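Hypothetical protein TT1465 (Thermus thermophilus, PDB 1WEK) is of unknown function but has a Rossmann-like fold built on a parallel beta sheet and belongs to the SLOG superfamily. Local coordinates at residues A[62-76]-A[84-97]. Numbering follows the deposited sequence.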
loop_
_atom_site.group_PDB
_atom_site.type_symbol
_atom_site.label_atom_id
_atom_site.label_comp_id
_atom_site.label_asym_id
_atom_site.label_seq_id
_atom_site.Cartn_x
_atom_site.Cartn_y
_atom_site.Cartn_z
ATOM N N GLY A 62 22.767 -11.712 -30.601
ATOM C CA GLY A 62 21.384 -11.274 -30.609
ATOM C C GLY A 62 20.589 -11.980 -31.689
ATOM O O GLY A 62 19.495 -12.474 -31.436
ATOM N N ARG A 63 21.140 -12.023 -32.896
ATOM C CA ARG A 63 20.487 -12.696 -34.008
ATOM C C ARG A 63 20.339 -14.217 -33.773
ATOM O O ARG A 63 19.296 -14.809 -34.083
ATOM C CB ARG A 63 21.282 -12.448 -35.291
ATOM C CG ARG A 63 20.853 -13.313 -36.451
ATOM C CD ARG A 63 22.062 -13.739 -37.261
ATOM N NE ARG A 63 22.426 -12.762 -38.276
ATOM C CZ ARG A 63 23.670 -12.526 -38.678
ATOM N NH1 ARG A 63 24.693 -13.184 -38.139
ATOM N NH2 ARG A 63 23.886 -11.654 -39.653
ATOM N N ALA A 64 21.380 -14.853 -33.238
ATOM C CA ALA A 64 21.327 -16.295 -32.994
ATOM C C ALA A 64 20.258 -16.674 -31.966
ATOM O O ALA A 64 19.473 -17.603 -32.185
ATOM C CB ALA A 64 22.662 -16.789 -32.544
ATOM N N LEU A 65 20.212 -15.951 -30.855
ATOM C CA LEU A 65 19.224 -16.255 -29.821
ATOM C C LEU A 65 17.782 -16.155 -30.334
ATOM O O LEU A 65 16.952 -17.004 -30.033
ATOM C CB LEU A 65 19.432 -15.336 -28.636
ATOM C CG LEU A 65 20.744 -15.573 -27.889
ATOM C CD1 LEU A 65 21.091 -14.338 -27.063
ATOM C CD2 LEU A 65 20.604 -16.816 -27.014
ATOM N N ALA A 66 17.490 -15.115 -31.101
ATOM C CA ALA A 66 16.158 -14.935 -31.677
ATOM C C ALA A 66 15.842 -16.124 -32.579
ATOM O O ALA A 66 14.751 -16.701 -32.522
ATOM C CB ALA A 66 16.113 -13.659 -32.488
ATOM N N GLU A 67 16.810 -16.495 -33.410
ATOM C CA GLU A 67 16.622 -17.615 -34.322
ATOM C C GLU A 67 16.281 -18.878 -33.535
ATOM O O GLU A 67 15.336 -19.603 -33.876
ATOM C CB GLU A 67 17.890 -17.827 -35.162
ATOM C CG GLU A 67 18.016 -16.888 -36.363
ATOM C CD GLU A 67 19.409 -16.946 -37.002
ATOM O OE1 GLU A 67 19.623 -16.327 -38.071
ATOM O OE2 GLU A 67 20.300 -17.605 -36.426
ATOM N N ALA A 68 17.044 -19.131 -32.473
ATOM C CA ALA A 68 16.835 -20.306 -31.625
ATOM C C ALA A 68 15.530 -20.233 -30.832
ATOM O O ALA A 68 15.102 -21.216 -30.215
ATOM C CB ALA A 68 18.006 -20.469 -30.674
ATOM N N GLY A 69 14.896 -19.071 -30.836
ATOM C CA GLY A 69 13.652 -18.938 -30.111
ATOM C C GLY A 69 13.687 -18.204 -28.780
ATOM O O GLY A 69 12.702 -18.247 -28.046
ATOM N N PHE A 70 14.797 -17.550 -28.443
ATOM C CA PHE A 70 14.864 -16.797 -27.182
ATOM C C PHE A 70 14.592 -15.312 -27.405
ATOM O O PHE A 70 14.736 -14.790 -28.519
ATOM C CB PHE A 70 16.247 -16.900 -26.522
ATOM C CG PHE A 70 16.655 -18.288 -26.162
ATOM C CD1 PHE A 70 17.364 -19.070 -27.064
ATOM C CD2 PHE A 70 16.305 -18.824 -24.933
ATOM C CE1 PHE A 70 17.719 -20.364 -26.751
ATOM C CE2 PHE A 70 16.652 -20.128 -24.602
ATOM C CZ PHE A 70 17.360 -20.902 -25.510
ATOM N N GLY A 71 14.185 -14.640 -26.335
ATOM C CA GLY A 71 13.981 -13.208 -26.387
ATOM C C GLY A 71 15.202 -12.658 -25.655
ATOM O O GLY A 71 15.708 -13.300 -24.731
ATOM N N VAL A 72 15.717 -11.506 -26.069
ATOM C CA VAL A 72 16.865 -10.945 -25.376
ATOM C C VAL A 72 16.424 -9.759 -24.537
ATOM O O VAL A 72 15.522 -9.005 -24.928
ATOM C CB VAL A 72 17.982 -10.486 -26.349
ATOM C CG1 VAL A 72 18.492 -11.670 -27.136
ATOM C CG2 VAL A 72 17.468 -9.399 -27.280
ATOM N N VAL A 73 17.045 -9.627 -23.371
ATOM C CA VAL A 73 16.772 -8.534 -22.451
ATOM C C VAL A 73 18.106 -7.840 -22.189
ATOM O O VAL A 73 19.065 -8.483 -21.743
ATOM C CB VAL A 73 16.203 -9.053 -21.121
ATOM C CG1 VAL A 73 15.867 -7.888 -20.214
ATOM C CG2 VAL A 73 14.966 -9.894 -21.377
ATOM N N THR A 74 18.179 -6.548 -22.502
ATOM C CA THR A 74 19.395 -5.765 -22.305
ATOM C C THR A 74 19.019 -4.487 -21.557
ATOM O O THR A 74 17.846 -4.264 -21.241
ATOM C CB THR A 74 20.032 -5.324 -23.637
ATOM O OG1 THR A 74 19.240 -4.275 -24.215
ATOM C CG2 THR A 74 20.135 -6.465 -24.597
ATOM N N GLY A 75 20.013 -3.645 -21.287
ATOM C CA GLY A 75 19.741 -2.390 -20.603
ATOM C C GLY A 75 19.211 -1.311 -21.547
ATOM O O GLY A 75 19.072 -0.143 -21.160
ATOM N N GLY A 76 18.928 -1.692 -22.792
ATOM C CA GLY A 76 18.395 -0.744 -23.766
ATOM C C GLY A 76 19.319 0.378 -24.210
ATOM O O GLY A 76 18.901 1.235 -24.988
ATOM N N VAL A 84 23.100 -6.114 -29.610
ATOM C CA VAL A 84 22.365 -7.302 -29.187
ATOM C C VAL A 84 20.862 -7.160 -29.428
ATOM O O VAL A 84 20.229 -8.104 -29.876
ATOM C CB VAL A 84 22.578 -7.621 -27.694
ATOM C CG1 VAL A 84 21.676 -8.802 -27.292
ATOM C CG2 VAL A 84 24.047 -7.946 -27.426
ATOM N N ASN A 85 20.292 -5.997 -29.112
ATOM C CA ASN A 85 18.860 -5.758 -29.340
ATOM C C ASN A 85 18.578 -5.761 -30.847
ATOM O O ASN A 85 17.550 -6.276 -31.309
ATOM C CB ASN A 85 18.428 -4.401 -28.788
ATOM C CG ASN A 85 18.303 -4.381 -27.278
ATOM O OD1 ASN A 85 18.964 -3.596 -26.608
ATOM N ND2 ASN A 85 17.432 -5.225 -26.740
ATOM N N ARG A 86 19.496 -5.164 -31.607
ATOM C CA ARG A 86 19.361 -5.079 -33.053
ATOM C C ARG A 86 19.371 -6.449 -33.713
ATOM O O ARG A 86 18.536 -6.743 -34.566
ATOM C CB ARG A 86 20.485 -4.233 -33.639
ATOM C CG ARG A 86 20.266 -3.853 -35.099
ATOM C CD ARG A 86 21.401 -2.969 -35.600
ATOM N NE ARG A 86 21.138 -2.425 -36.924
ATOM C CZ ARG A 86 21.966 -1.603 -37.564
ATOM N NH1 ARG A 86 23.106 -1.237 -36.992
ATOM N NH2 ARG A 86 21.653 -1.150 -38.773
ATOM N N GLY A 87 20.325 -7.282 -33.323
ATOM C CA GLY A 87 20.402 -8.605 -33.901
ATOM C C GLY A 87 19.104 -9.352 -33.698
ATOM O O GLY A 87 18.614 -10.024 -34.609
ATOM N N ALA A 88 18.547 -9.225 -32.500
ATOM C CA ALA A 88 17.305 -9.887 -32.148
ATOM C C ALA A 88 16.148 -9.263 -32.912
ATOM O O ALA A 88 15.378 -9.955 -33.580
ATOM C CB ALA A 88 17.057 -9.765 -30.664
ATOM N N TYR A 89 16.038 -7.946 -32.793
ATOM C CA TYR A 89 14.991 -7.199 -33.459
ATOM C C TYR A 89 14.913 -7.558 -34.936
ATOM O O TYR A 89 13.872 -7.992 -35.429
ATOM C CB TYR A 89 15.252 -5.704 -33.343
ATOM C CG TYR A 89 14.063 -4.850 -33.696
ATOM C CD1 TYR A 89 12.976 -4.760 -32.829
ATOM C CD2 TYR A 89 14.049 -4.080 -34.857
ATOM C CE1 TYR A 89 11.913 -3.919 -33.091
ATOM C CE2 TYR A 89 12.980 -3.230 -35.132
ATOM C CZ TYR A 89 11.918 -3.154 -34.239
ATOM O OH TYR A 89 10.869 -2.288 -34.466
ATOM N N GLU A 90 16.029 -7.391 -35.634
ATOM C CA GLU A 90 16.056 -7.671 -37.058
ATOM C C GLU A 90 15.816 -9.117 -37.453
ATOM O O GLU A 90 15.535 -9.384 -38.617
ATOM C CB GLU A 90 17.349 -7.153 -37.663
ATOM C CG GLU A 90 17.382 -5.625 -37.744
ATOM C CD GLU A 90 18.737 -5.096 -38.182
ATOM O OE1 GLU A 90 19.658 -5.916 -38.389
ATOM O OE2 GLU A 90 18.884 -3.860 -38.311
ATOM N N ALA A 91 15.912 -10.049 -36.508
ATOM C CA ALA A 91 15.646 -11.452 -36.829
ATOM C C ALA A 91 14.224 -11.774 -36.398
ATOM O O ALA A 91 13.816 -12.936 -36.371
ATOM C CB ALA A 91 16.631 -12.385 -36.138
ATOM N N GLY A 92 13.480 -10.725 -36.059
ATOM C CA GLY A 92 12.093 -10.877 -35.658
ATOM C C GLY A 92 11.848 -11.448 -34.279
ATOM O O GLY A 92 10.773 -11.981 -34.012
ATOM N N GLY A 93 12.828 -11.346 -33.391
ATOM C CA GLY A 93 12.617 -11.881 -32.058
ATOM C C GLY A 93 12.217 -10.821 -31.049
ATOM O O GLY A 93 12.246 -9.620 -31.339
ATOM N N VAL A 94 11.812 -11.267 -29.866
ATOM C CA VAL A 94 11.446 -10.361 -28.791
ATOM C C VAL A 94 12.726 -9.665 -28.293
ATOM O O VAL A 94 13.687 -10.334 -27.894
ATOM C CB VAL A 94 10.836 -11.131 -27.612
ATOM C CG1 VAL A 94 10.711 -10.214 -26.392
ATOM C CG2 VAL A 94 9.478 -11.703 -28.015
ATOM N N SER A 95 12.741 -8.333 -28.322
ATOM C CA SER A 95 13.900 -7.592 -27.844
ATOM C C SER A 95 13.477 -6.648 -26.722
ATOM O O SER A 95 12.719 -5.710 -26.960
ATOM C CB SER A 95 14.537 -6.787 -28.983
ATOM O OG SER A 95 15.726 -6.153 -28.544
ATOM N N VAL A 96 13.974 -6.889 -25.508
ATOM C CA VAL A 96 13.628 -6.057 -24.358
ATOM C C VAL A 96 14.764 -5.157 -23.864
ATOM O O VAL A 96 15.943 -5.542 -23.828
ATOM C CB VAL A 96 13.137 -6.927 -23.165
ATOM C CG1 VAL A 96 12.749 -6.033 -21.989
ATOM C CG2 VAL A 96 11.935 -7.790 -23.595
ATOM N N GLY A 97 14.397 -3.944 -23.482
ATOM C CA GLY A 97 15.379 -3.010 -22.975
ATOM C C GLY A 97 14.929 -2.533 -21.611
ATOM O O GLY A 97 13.781 -2.122 -21.445
HETATM O O HOH W 1 12.331 -14.200 -29.352
HETATM O O HOH W 2 14.799 -12.163 -29.465
#
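Thr74 and Asn85 approach each other from opposite directions between strand 71-74 and helix 84-90, where the hydroxyl OG1 of Thr74 donates to OD1 of Asn85 at 2.5 Å, tilted slightly from the carbonyl plane. With chi1 at 74°, OG1 lies between the backbone N and carbonyl carbon of Thr74, where it also accepts from Gly76 N and closes an ST turn. The amide nitrogen ND2 of Asn85 donates to Ser95 OG (2.7 Å) and, from above the carbonyl plane, to Val96 O (3.3 Å). Thr74 N approaches Val96 O from the opposite face, so one carbonyl joins the strand pairing to the helix. Hydrogen bonds from Val72 N to Val94 O and from Val96 N to Val72 O (2.7 Å) belong to the same parallel ladder, which continues from Thr74 to Leu98. Beside it, Val72 CG2 presses tightly on Ala88 CB (3.4 Å). Farther out, Gly62 and Gly87 bring the backbones of helices 62-68 and 84-90 into direct contact, the axes of these segments 6.8 Å apart and crossing at -37°, with Arg63 CA 3.3 Å from Gly87 O and Ala66 CB against Ala91 CB. Two waters bridge Phe70 O to Val94. Asn109 ND2 hydrogen-bonds to Asn85 OD1, and Ser95 OG to Tyr111 O. The contact closes the beta-alpha-beta unit of strand 71-74, helix 79-90 and strand 95-100, with helix 53-68 alongside and strands 39-43 and 114-118 flanking the pair.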